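Local coordinates for E2A dna-binding protein (Human adenovirus 5, PDB 2WB0) that binds single-stranded DNA and unwinds the template without ATP during strand-displacement replication of the viral genome, drawing on its capacity to form multimers, at residues Asp20-Asp25 / Lys47-Glu52; Ser312-Ser315 / Glu320-Arg323; Glu106-Leu109 / Ser115-Ile118; Thr60-Lys65 / Ala300-Asn305; Phe196-Ala201 / Val263-His268. One frame throughout, in Å; residues are numbered along the deposited sequence.

Contact 1: Asp20-Asp25 / Lys47-Glu52; sequences DKYHVD and KTWLNE
Y22 meets helix 40-53 in two ways: its carbonyl oxygen lies against T48, and its ring lies against W49 and E52. The carbonyl is the closer of the two, with Y22 O 3.3 Å from T48 CG2. At the ring, CE1 and OH of Y22 touch W49 CD1, at 4.1 and 4.0 Å. The two side chains run alongside each other in the same direction with their ring planes at 84°, a steep but oblique pairing. The carboxylate of E52 comes to the edge of the phenol, near its plane, with E52 OE1 3.7 Å from Y22 CE1; the two planes differ by 26°. No direct hydrogen bond crosses here. A water bridges instead, donating to Y22 O (2.8 Å), to H23 O and to T48 OG1. With CG2 of T48 anti to the backbone N (chi1 -52°), the methyl lies against Y22 O, while OG1, on the side of the N, reaches the water and also bonds to A44 O. Helix 7-21 ends in a Schellman motif with H23, of positive phi, as its C-prime residue: H23 N bonds to D20 O at 2.9 Å and V24 N to M19 O. Farther out, Y22 OH bonds to N317 and W49 NE1 to E316. Both segments belong to the all-alpha region; L313 of helix 300-315 touches both rings, and M309 of that helix and M71 of helix 64-83 pack on W49.

Contact 2: Ser312-Ser315 / Glu320-Arg323; sequences SLWS and ELPR
W314, in the last turn of helix 300-315, meets the chain that folds back onto the end of that helix. Its NE1 donates to the carbonyl O of E320 at 2.8 Å, with an N-H...O angle of 150°. The acceptor lies only 1° out of the indole plane, so it sits at the ring edge in that plane, though the bond itself is bent. This places the backbone, not the carboxylate, of E320 against the tryptophan. The first torsion of W314 puts CG anti to the backbone N (chi1 -175°), carrying the ring off the helix toward the returning chain. L321 and P322 then approach different parts of the indole, each crossing it at a slant. L321 uses one methyl, CD2, which comes 3.6 Å from W314 CD1 and lies beside CG as well. P322 spans the ring junction: its CD is 3.3 Å from W314 NE1 and 3.6 Å from W314 CE2, and its CG reaches CZ2. Beyond the two segments, F318 stacks on the indole, and L75 and L79 of helix 64-83 touch it. At the helix end itself, S315 OG donates to S312 O at 2.6 Å, one turn back.

Contact 3: Glu106-Leu109 / Ser115-Ile118; sequences EGEL and SIMI
L109 and M117 join the two arms of a loop that runs from strand 95-99 to strand 118-124 and carries two ligands of a zinc ion, C111 and H113, in its turn. The tight part is a single backbone bond, M117 N to L109 O at 2.8 Å and a nearly straight 168°, with the donor tilted 30° from the carbonyl plane. The same oxygen receives a CA-H...O contact from I116, whose CA lies 3.4 Å from L109 O. M117 completes this side: CG leaves beside the backbone N and the chain then extends, bringing SD 4.0 Å from L109 CB. Both side chains are buried, touching F186 and R164, and L109 also rests on A192 and Q193 of helix 189-206. The outer side is looser. There E108, extended with CG anti to the backbone N (chi1 -174°), crosses I116 at about a right angle, and its carboxylate OE2 approaches I116 CG2 at 3.6 Å. This is a van der Waals touch by an exposed isoleucine; the charge of E108 is met by a salt bridge to K110. The arms pair just before C111 and just after H113, so the backbone bond closes the loop holding these two zinc ligands. A water links the two backbones, accepting from L109 N at 2.9 Å and within donating reach of M117 O, 2.8 Å away.

Contact 4: Thr60-Lys65 / Ala300-Asn305; sequences TFTSNK and APDLLN
The start of helix 300-315 offers a buried carboxylate to the turn that leads into helix 64-83, and D302 is the residue that carries it. Two donors, T60 and T62, converge on one oxygen, OD2. T60 N gives a 2.7 Å bond to D302 OD2 that is practically straight (178°) and uses the syn lone pair, on the side of the other carboxylate oxygen. T62 OG1 donates to D302 OD2 at 2.6 Å from the anti side. These donors would probably favour the charged form of the carboxylate and limit its rotation, although T60 O, another acceptor, lies 3.1 Å from D302 OD2. The hydroxyl faces the helix because OG1 is anti to the carbonyl carbon of T62 (chi1 -66°), and D302 brings its CG beside its own backbone N (chi1 -69°). This joins the all-alpha domain to the zinc-binding domain across 234 intervening residues, at the junction where strand 297-299 turns straight into helix 300-315. S299, the last residue of that strand, adds to the link: its N bonds to T62 OG1 and its hydroxyl to T60 O. The second carboxylate oxygen is occupied too: a water donates to D302 OD1 at 2.9 Å and accepts from T60 OG1 at 2.6 Å.

Contact 5: Phe196-Ala201 / Val263-His268; sequences FKQIKA and VLASVH
A bend at the second torsion of Q198 (chi2 -72°), after a first torsion near trans (chi1 -170°), swings its amide out of helix 189-206 toward S266. S266, with OG beside its backbone N, turns its hydroxyl to meet it. The two groups belong to an antiparallel helix pair, helix 189-206 against helix 261-268, whose local axes come within 8.4 Å and run at 161° to each other. That spacing is close for a helix pair, and small residues allow it: A201 and A265 both point inward, and their CA atoms are 5.2 Å apart. Their methyls meet directly, A201 CB to A265 CB at 3.5 Å, and A265 CB also rests 3.8 Å from Q198 O. The pair joins helix 189-206 of one zinc-binding family region to helix 261-268 of the other. L272 of strand 271-276 touches both Q198 and S266, and P301 of helix 300-315 packs on Q198 as well. Along the aliphatic part of the glutamine, Q198 CG lies 3.8 Å from A265 O. At its end, Q198 OE1 stands 3.0 Å from S266 OG, where the serine hydroxyl can donate, although its proton has another acceptor within reach.

How the contacts relate
From the N terminus, contact 1 closes a mostly helical excursion between helices 7-21 and 40-53 of the all-alpha domain. Contact 4 then opens at 60-65 and closes only at 300-305, spanning the first zinc-binding family region and most of the second. Contact 3, a hairpin-like closure beside one zinc site, and contact 5, pairing two helices, both fall within that span one after the other, without crossing. Contact 2 comes last, where the chain folds back after helix 300-315. That helix is shared by contacts 4 and 2, and S312 on it packs against W49 of contact 1. A salt bridge E106-K197 links contacts 3 and 5, while A300 packs on I199 between contacts 4 and 5.

Contact 1: Asp20-Asp25 / Lys47-Glu52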
# COMPACT_ATOMS: atom_id res chain seq x y z
N ASP A 20 20.45 5.97 -19.40
CA ASP A 20 21.68 6.67 -19.81
C ASP A 20 21.65 8.08 -19.17
O ASP A 20 22.58 8.44 -18.47
CB ASP A 20 21.72 6.79 -21.34
CG ASP A 20 22.06 5.46 -22.03
OD1 ASP A 20 22.75 4.60 -21.42
OD2 ASP A 20 21.62 5.33 -23.19
N LYS A 21 20.57 8.82 -19.39
CA LYS A 21 20.41 10.20 -18.91
C LYS A 21 20.62 10.31 -17.41
O LYS A 21 21.24 11.26 -16.90
CB LYS A 21 19.04 10.73 -19.30
CG LYS A 21 18.72 12.14 -18.73
CD LYS A 21 17.46 12.69 -19.36
CE LYS A 21 17.07 14.07 -18.78
NZ LYS A 21 15.75 14.33 -19.32
N TYR A 22 20.14 9.32 -16.66
CA TYR A 22 20.27 9.34 -15.21
C TYR A 22 21.43 8.54 -14.65
O TYR A 22 21.50 8.29 -13.44
CB TYR A 22 18.92 9.06 -14.54
CG TYR A 22 17.90 10.14 -14.91
CD1 TYR A 22 17.88 11.38 -14.23
CD2 TYR A 22 17.00 9.93 -15.94
CE1 TYR A 22 16.96 12.36 -14.60
CE2 TYR A 22 16.09 10.87 -16.31
CZ TYR A 22 16.07 12.08 -15.64
OH TYR A 22 15.12 12.97 -16.05
N HIS A 23 22.38 8.17 -15.54
CA HIS A 23 23.66 7.57 -15.13
C HIS A 23 23.46 6.36 -14.25
O HIS A 23 24.10 6.24 -13.20
CB HIS A 23 24.55 8.63 -14.45
CG HIS A 23 24.58 9.92 -15.20
ND1 HIS A 23 25.25 10.05 -16.41
CD2 HIS A 23 23.97 11.11 -14.97
CE1 HIS A 23 25.07 11.28 -16.87
NE2 HIS A 23 24.30 11.94 -16.03
N VAL A 24 22.54 5.47 -14.63
CA VAL A 24 22.39 4.28 -13.81
C VAL A 24 23.58 3.34 -13.99
O VAL A 24 24.15 3.26 -15.09
CB VAL A 24 20.94 3.62 -13.81
CG1 VAL A 24 19.92 4.43 -14.57
CG2 VAL A 24 20.92 2.10 -14.14
N ASP A 25 23.95 2.67 -12.89
CA ASP A 25 25.04 1.70 -12.83
C ASP A 25 25.20 0.81 -14.09
O ASP A 25 24.21 0.35 -14.66
CB ASP A 25 24.78 0.80 -11.64
CG ASP A 25 25.65 -0.41 -11.65
OD1 ASP A 25 26.84 -0.25 -11.33
OD2 ASP A 25 25.17 -1.50 -12.03
N LYS A 47 15.60 7.25 -8.09
CA LYS A 47 16.36 7.69 -6.93
C LYS A 47 17.33 8.78 -7.39
O LYS A 47 17.52 9.81 -6.74
CB LYS A 47 17.13 6.50 -6.34
CG LYS A 47 17.99 6.82 -5.11
CD LYS A 47 17.13 7.31 -3.90
CE LYS A 47 17.94 7.60 -2.56
NZ LYS A 47 17.00 7.62 -1.32
N THR A 48 17.94 8.56 -8.55
CA THR A 48 18.81 9.58 -9.11
C THR A 48 18.07 10.91 -9.37
O THR A 48 18.57 11.99 -8.99
CB THR A 48 19.60 9.06 -10.37
OG1 THR A 48 20.24 7.84 -10.02
CG2 THR A 48 20.70 10.01 -10.78
N TRP A 49 16.85 10.82 -9.94
CA TRP A 49 16.05 12.02 -10.22
C TRP A 49 15.64 12.75 -8.90
O TRP A 49 15.67 14.00 -8.78
CB TRP A 49 14.87 11.65 -11.11
CG TRP A 49 13.83 12.74 -11.35
CD1 TRP A 49 13.87 13.70 -12.32
CD2 TRP A 49 12.59 12.92 -10.66
NE1 TRP A 49 12.74 14.48 -12.27
CE2 TRP A 49 11.93 14.02 -11.27
CE3 TRP A 49 11.97 12.28 -9.57
CZ2 TRP A 49 10.67 14.51 -10.83
CZ3 TRP A 49 10.71 12.76 -9.14
CH2 TRP A 49 10.07 13.87 -9.78
N LEU A 50 15.30 11.96 -7.89
CA LEU A 50 15.03 12.48 -6.54
C LEU A 50 16.25 13.21 -5.93
O LEU A 50 16.12 14.34 -5.51
CB LEU A 50 14.65 11.33 -5.66
CG LEU A 50 13.22 11.02 -5.19
CD1 LEU A 50 11.98 11.81 -5.76
CD2 LEU A 50 13.01 9.52 -4.88
N ASN A 51 17.40 12.52 -5.89
CA ASN A 51 18.66 13.05 -5.40
C ASN A 51 18.96 14.39 -6.05
O ASN A 51 19.65 15.23 -5.47
CB ASN A 51 19.79 12.11 -5.77
CG ASN A 51 19.96 10.94 -4.79
OD1 ASN A 51 20.84 10.07 -4.97
ND2 ASN A 51 19.12 10.89 -3.77
N GLU A 52 18.43 14.57 -7.26
CA GLU A 52 18.83 15.67 -8.15
C GLU A 52 17.79 16.79 -8.09
O GLU A 52 18.13 17.98 -7.93
CB GLU A 52 19.07 15.08 -9.57
CG GLU A 52 18.89 15.98 -10.77
CD GLU A 52 19.02 15.20 -12.10
OE1 GLU A 52 18.16 15.46 -13.00
OE2 GLU A 52 19.94 14.32 -12.20
O HOH W 1 22.79 7.24 -11.23

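Contact 2: Ser312-Ser315 / Glu320-Arg323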
# COMPACT_ATOMS: atom_id res chain seq x y z
N SER A 312 5.68 13.37 -13.04
CA SER A 312 6.59 14.49 -13.27
C SER A 312 7.87 14.11 -14.00
O SER A 312 8.26 14.76 -14.96
CB SER A 312 6.93 15.26 -11.98
OG SER A 312 5.76 15.93 -11.56
N LEU A 313 8.53 13.06 -13.52
CA LEU A 313 9.76 12.54 -14.12
C LEU A 313 9.52 12.17 -15.56
O LEU A 313 10.38 12.46 -16.44
CB LEU A 313 10.25 11.29 -13.34
CG LEU A 313 11.36 10.35 -13.84
CD1 LEU A 313 12.55 11.08 -14.45
CD2 LEU A 313 11.86 9.44 -12.59
N TRP A 314 8.37 11.50 -15.80
CA TRP A 314 8.00 11.06 -17.12
C TRP A 314 7.89 12.31 -18.07
O TRP A 314 8.44 12.33 -19.19
CB TRP A 314 6.67 10.30 -17.10
CG TRP A 314 6.35 9.75 -18.45
CD1 TRP A 314 5.57 10.34 -19.44
CD2 TRP A 314 6.84 8.54 -18.99
NE1 TRP A 314 5.58 9.54 -20.58
CE2 TRP A 314 6.35 8.43 -20.33
CE3 TRP A 314 7.66 7.52 -18.48
CZ2 TRP A 314 6.62 7.33 -21.14
CZ3 TRP A 314 7.95 6.42 -19.31
CH2 TRP A 314 7.42 6.33 -20.62
N SER A 315 7.23 13.36 -17.56
CA SER A 315 6.95 14.61 -18.32
C SER A 315 8.24 15.33 -18.68
O SER A 315 8.27 16.10 -19.65
CB SER A 315 6.05 15.57 -17.52
OG SER A 315 6.81 16.26 -16.51
N GLU A 320 4.03 13.07 -24.05
CA GLU A 320 2.72 12.64 -23.53
C GLU A 320 2.93 11.57 -22.45
O GLU A 320 3.95 10.86 -22.45
CB GLU A 320 1.82 11.99 -24.57
CG GLU A 320 0.83 12.93 -25.16
CD GLU A 320 1.29 13.31 -26.52
OE1 GLU A 320 1.63 14.50 -26.73
OE2 GLU A 320 1.37 12.40 -27.37
N LEU A 321 1.96 11.49 -21.54
CA LEU A 321 1.96 10.49 -20.47
C LEU A 321 1.03 9.40 -21.01
O LEU A 321 -0.08 9.69 -21.33
CB LEU A 321 1.28 11.08 -19.21
CG LEU A 321 1.54 10.74 -17.74
CD1 LEU A 321 0.25 10.49 -16.93
CD2 LEU A 321 2.69 9.78 -17.44
N PRO A 322 1.49 8.15 -21.14
CA PRO A 322 0.56 7.10 -21.60
C PRO A 322 -0.60 6.90 -20.60
O PRO A 322 -0.47 7.27 -19.39
CB PRO A 322 1.43 5.82 -21.58
CG PRO A 322 2.78 6.26 -21.48
CD PRO A 322 2.85 7.64 -20.94
N ARG A 323 -1.70 6.36 -21.10
CA ARG A 323 -2.73 5.80 -20.25
C ARG A 323 -2.09 4.73 -19.33
O ARG A 323 -1.27 3.89 -19.79
CB ARG A 323 -3.77 5.16 -21.12
CG ARG A 323 -5.02 4.69 -20.43
CD ARG A 323 -6.07 4.43 -21.46
NE ARG A 323 -6.91 3.34 -21.01
CZ ARG A 323 -7.89 3.48 -20.11
NH1 ARG A 323 -8.19 4.70 -19.59
NH2 ARG A 323 -8.58 2.42 -19.75

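Contact 3: Glu106-Leu109 / Ser115-Ile118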
# COMPACT_ATOMS: atom_id res chain seq x y z
N GLU A 106 -20.22 8.59 9.37
CA GLU A 106 -19.59 8.81 10.68
C GLU A 106 -19.51 7.56 11.56
O GLU A 106 -20.51 6.87 11.79
CB GLU A 106 -20.23 10.03 11.38
CG GLU A 106 -19.33 10.63 12.45
CD GLU A 106 -18.02 11.29 11.87
OE1 GLU A 106 -17.05 11.34 12.67
OE2 GLU A 106 -17.93 11.75 10.67
N GLY A 107 -18.28 7.23 12.01
CA GLY A 107 -18.03 6.09 12.87
C GLY A 107 -18.02 4.77 12.15
O GLY A 107 -17.78 3.72 12.77
N GLU A 108 -18.32 4.77 10.85
CA GLU A 108 -18.45 3.50 10.15
C GLU A 108 -17.21 3.18 9.29
O GLU A 108 -16.84 4.01 8.43
CB GLU A 108 -19.71 3.50 9.29
CG GLU A 108 -20.04 2.14 8.62
CD GLU A 108 -21.30 2.25 7.82
OE1 GLU A 108 -22.34 2.45 8.49
OE2 GLU A 108 -21.23 2.19 6.56
N LEU A 109 -16.61 1.99 9.52
CA LEU A 109 -15.58 1.45 8.59
C LEU A 109 -16.10 0.26 7.74
O LEU A 109 -16.96 -0.47 8.21
CB LEU A 109 -14.32 1.04 9.30
CG LEU A 109 -13.69 2.20 10.06
CD1 LEU A 109 -12.78 1.62 11.04
CD2 LEU A 109 -12.97 3.17 9.04
N SER A 115 -18.05 -4.77 3.15
CA SER A 115 -19.06 -4.80 4.19
C SER A 115 -18.61 -4.09 5.43
O SER A 115 -17.40 -3.94 5.73
CB SER A 115 -19.44 -6.25 4.56
OG SER A 115 -18.30 -7.06 4.74
N ILE A 116 -19.59 -3.56 6.13
CA ILE A 116 -19.28 -2.84 7.28
C ILE A 116 -18.55 -3.72 8.31
O ILE A 116 -18.84 -4.94 8.40
CB ILE A 116 -20.51 -2.08 7.90
CG1 ILE A 116 -21.04 -2.71 9.10
CG2 ILE A 116 -21.53 -1.37 7.02
CD1 ILE A 116 -20.47 -1.89 10.04
N MET A 117 -17.62 -3.11 9.05
CA MET A 117 -16.86 -3.77 10.10
C MET A 117 -17.57 -3.72 11.46
O MET A 117 -18.10 -2.69 11.84
CB MET A 117 -15.41 -3.21 10.22
CG MET A 117 -14.60 -3.44 8.88
SD MET A 117 -12.92 -2.64 8.98
CE MET A 117 -12.07 -3.87 10.02
N ILE A 118 -17.54 -4.86 12.16
CA ILE A 118 -18.27 -5.02 13.41
C ILE A 118 -17.49 -4.49 14.59
O ILE A 118 -16.29 -4.70 14.69
CB ILE A 118 -18.58 -6.52 13.59
CG1 ILE A 118 -19.38 -7.06 12.39
CG2 ILE A 118 -19.30 -6.77 14.99
CD1 ILE A 118 -20.72 -6.43 12.25
O HOH W 2 -17.70 0.07 11.46

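Contact 4: Thr60-Lys65 / Ala300-Asn305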
# COMPACT_ATOMS: atom_id res chain seq x y z
N THR A 60 6.80 10.31 5.38
CA THR A 60 6.17 10.25 6.71
C THR A 60 5.69 8.82 6.88
O THR A 60 4.82 8.38 6.09
CB THR A 60 4.94 11.15 6.81
OG1 THR A 60 5.30 12.47 6.41
CG2 THR A 60 4.41 11.23 8.31
N PHE A 61 6.31 8.10 7.83
CA PHE A 61 6.05 6.65 8.00
C PHE A 61 6.25 5.88 6.68
O PHE A 61 5.45 4.91 6.37
CB PHE A 61 4.63 6.33 8.44
CG PHE A 61 4.15 7.12 9.63
CD1 PHE A 61 4.95 7.29 10.78
CD2 PHE A 61 2.92 7.73 9.58
CE1 PHE A 61 4.46 8.12 11.88
CE2 PHE A 61 2.44 8.48 10.62
CZ PHE A 61 3.19 8.65 11.79
N THR A 62 7.26 6.25 5.92
CA THR A 62 7.55 5.54 4.69
C THR A 62 9.05 5.34 4.71
O THR A 62 9.77 6.27 5.08
CB THR A 62 7.20 6.45 3.52
OG1 THR A 62 5.81 6.66 3.52
CG2 THR A 62 7.66 5.85 2.18
N SER A 63 9.53 4.16 4.34
CA SER A 63 10.99 3.99 4.26
C SER A 63 11.48 4.47 2.92
O SER A 63 10.74 4.40 1.91
CB SER A 63 11.41 2.56 4.48
OG SER A 63 11.29 1.84 3.31
N ASN A 64 12.70 5.00 2.89
CA ASN A 64 13.27 5.52 1.61
C ASN A 64 13.27 4.47 0.52
O ASN A 64 12.93 4.74 -0.63
CB ASN A 64 14.74 6.01 1.79
CG ASN A 64 14.87 7.24 2.73
OD1 ASN A 64 13.97 8.05 2.84
ND2 ASN A 64 16.04 7.37 3.43
N LYS A 65 13.62 3.25 0.89
CA LYS A 65 13.69 2.13 -0.03
C LYS A 65 12.33 1.84 -0.61
O LYS A 65 12.21 1.64 -1.84
CB LYS A 65 14.20 0.88 0.71
CG LYS A 65 14.17 -0.38 -0.16
CD LYS A 65 14.53 -1.59 0.75
CE LYS A 65 13.90 -2.90 0.29
NZ LYS A 65 14.19 -4.03 1.27
N ALA A 300 -0.08 6.10 2.90
CA ALA A 300 -0.91 6.40 1.71
C ALA A 300 -0.61 7.74 0.97
O ALA A 300 -0.58 7.77 -0.25
CB ALA A 300 -2.44 6.28 2.06
N PRO A 301 -0.39 8.81 1.68
CA PRO A 301 -0.01 10.01 0.90
C PRO A 301 1.31 9.90 0.19
O PRO A 301 1.40 10.45 -0.92
CB PRO A 301 0.07 11.13 1.93
CG PRO A 301 -0.72 10.55 3.18
CD PRO A 301 -0.43 9.08 3.13
N ASP A 302 2.32 9.23 0.79
CA ASP A 302 3.63 9.07 0.13
C ASP A 302 3.45 8.14 -1.03
O ASP A 302 4.12 8.32 -2.04
CB ASP A 302 4.70 8.53 1.12
CG ASP A 302 5.05 9.55 2.15
OD1 ASP A 302 4.67 10.73 1.89
OD2 ASP A 302 5.61 9.20 3.20
N LEU A 303 2.54 7.16 -0.93
CA LEU A 303 2.30 6.25 -2.08
C LEU A 303 1.71 7.00 -3.30
O LEU A 303 2.12 6.80 -4.47
CB LEU A 303 1.35 5.11 -1.68
CG LEU A 303 1.44 3.72 -2.34
CD1 LEU A 303 0.16 2.88 -2.14
CD2 LEU A 303 2.26 3.44 -3.63
N LEU A 304 0.75 7.89 -3.04
CA LEU A 304 0.17 8.69 -4.12
C LEU A 304 1.24 9.62 -4.67
O LEU A 304 1.36 9.76 -5.87
CB LEU A 304 -1.00 9.50 -3.59
CG LEU A 304 -2.13 9.97 -4.50
CD1 LEU A 304 -2.94 11.21 -4.10
CD2 LEU A 304 -2.21 9.48 -5.98
N ASN A 305 2.07 10.21 -3.80
CA ASN A 305 3.14 11.08 -4.28
C ASN A 305 4.17 10.31 -5.07
O ASN A 305 4.77 10.89 -6.00
CB ASN A 305 3.88 11.80 -3.15
CG ASN A 305 3.30 13.20 -2.82
OD1 ASN A 305 2.60 13.81 -3.63
ND2 ASN A 305 3.67 13.71 -1.68
O HOH W 3 5.39 12.76 3.82

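Contact 5: Phe196-Ala201 / Val263-His268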
# COMPACT_ATOMS: atom_id res chain seq x y z
N PHE A 196 -8.53 7.47 7.04
CA PHE A 196 -9.26 7.49 5.77
C PHE A 196 -9.76 8.89 5.39
O PHE A 196 -9.76 9.25 4.22
CB PHE A 196 -10.40 6.47 5.74
CG PHE A 196 -9.92 4.99 5.57
CD1 PHE A 196 -9.75 4.43 4.31
CD2 PHE A 196 -9.70 4.22 6.67
CE1 PHE A 196 -9.36 3.12 4.15
CE2 PHE A 196 -9.28 2.86 6.53
CZ PHE A 196 -9.11 2.33 5.23
N LYS A 197 -10.17 9.68 6.39
CA LYS A 197 -10.58 11.06 6.08
C LYS A 197 -9.39 11.85 5.56
O LYS A 197 -9.54 12.74 4.70
CB LYS A 197 -11.14 11.75 7.34
CG LYS A 197 -12.62 11.34 7.60
CD LYS A 197 -13.17 12.05 8.87
CE LYS A 197 -14.70 12.03 8.93
NZ LYS A 197 -15.16 12.18 10.35
N GLN A 198 -8.22 11.56 6.14
CA GLN A 198 -6.96 12.23 5.78
C GLN A 198 -6.63 11.96 4.32
O GLN A 198 -6.31 12.90 3.60
CB GLN A 198 -5.80 11.77 6.69
CG GLN A 198 -4.46 12.60 6.56
CD GLN A 198 -3.69 12.38 5.28
OE1 GLN A 198 -2.93 13.27 4.82
NE2 GLN A 198 -3.80 11.14 4.72
N ILE A 199 -6.72 10.70 3.87
CA ILE A 199 -6.30 10.43 2.49
C ILE A 199 -7.30 11.05 1.50
O ILE A 199 -6.91 11.63 0.47
CB ILE A 199 -6.04 8.89 2.21
CG1 ILE A 199 -5.37 8.75 0.82
CG2 ILE A 199 -7.32 8.06 2.28
CD1 ILE A 199 -3.97 9.49 0.75
N LYS A 200 -8.58 10.95 1.83
CA LYS A 200 -9.62 11.54 1.01
C LYS A 200 -9.44 13.07 0.90
O LYS A 200 -9.42 13.62 -0.20
CB LYS A 200 -10.98 11.15 1.51
CG LYS A 200 -12.12 11.88 0.77
CD LYS A 200 -13.47 11.26 1.24
CE LYS A 200 -14.60 12.28 1.04
NZ LYS A 200 -15.86 11.91 1.81
N ALA A 201 -9.10 13.73 2.00
CA ALA A 201 -8.81 15.17 1.94
C ALA A 201 -7.53 15.53 1.18
O ALA A 201 -7.39 16.60 0.56
CB ALA A 201 -8.74 15.80 3.42
N VAL A 263 -1.42 19.86 3.27
CA VAL A 263 -0.94 19.87 4.64
C VAL A 263 -2.11 19.93 5.62
O VAL A 263 -2.14 19.22 6.65
CB VAL A 263 0.10 21.01 4.87
CG1 VAL A 263 0.55 20.98 6.32
CG2 VAL A 263 1.29 20.82 3.91
N LEU A 264 -3.11 20.75 5.29
CA LEU A 264 -4.29 20.89 6.15
C LEU A 264 -5.05 19.56 6.28
O LEU A 264 -5.73 19.27 7.32
CB LEU A 264 -5.23 21.96 5.56
CG LEU A 264 -5.25 23.42 6.09
CD1 LEU A 264 -4.45 23.82 7.30
CD2 LEU A 264 -5.27 24.45 4.98
N ALA A 265 -4.99 18.75 5.23
CA ALA A 265 -5.62 17.41 5.35
C ALA A 265 -5.11 16.67 6.57
O ALA A 265 -5.92 16.05 7.32
CB ALA A 265 -5.38 16.56 4.06
N SER A 266 -3.79 16.74 6.82
CA SER A 266 -3.20 16.11 8.00
C SER A 266 -3.50 16.89 9.28
O SER A 266 -3.68 16.29 10.35
CB SER A 266 -1.68 15.92 7.85
OG SER A 266 -1.42 14.99 6.76
N VAL A 267 -3.51 18.22 9.17
CA VAL A 267 -3.86 19.01 10.36
C VAL A 267 -5.28 18.67 10.87
O VAL A 267 -5.48 18.36 12.10
CB VAL A 267 -3.72 20.55 10.10
CG1 VAL A 267 -4.27 21.39 11.38
CG2 VAL A 267 -2.30 20.86 9.72
N HIS A 268 -6.24 18.68 9.94
CA HIS A 268 -7.63 18.32 10.27
C HIS A 268 -7.85 16.87 10.57
O HIS A 268 -8.74 16.54 11.38
CB HIS A 268 -8.59 18.68 9.13
CG HIS A 268 -8.54 20.14 8.77
ND1 HIS A 268 -8.75 20.59 7.48
CD2 HIS A 268 -8.31 21.25 9.52
CE1 HIS A 268 -8.67 21.92 7.46
NE2 HIS A 268 -8.35 22.34 8.67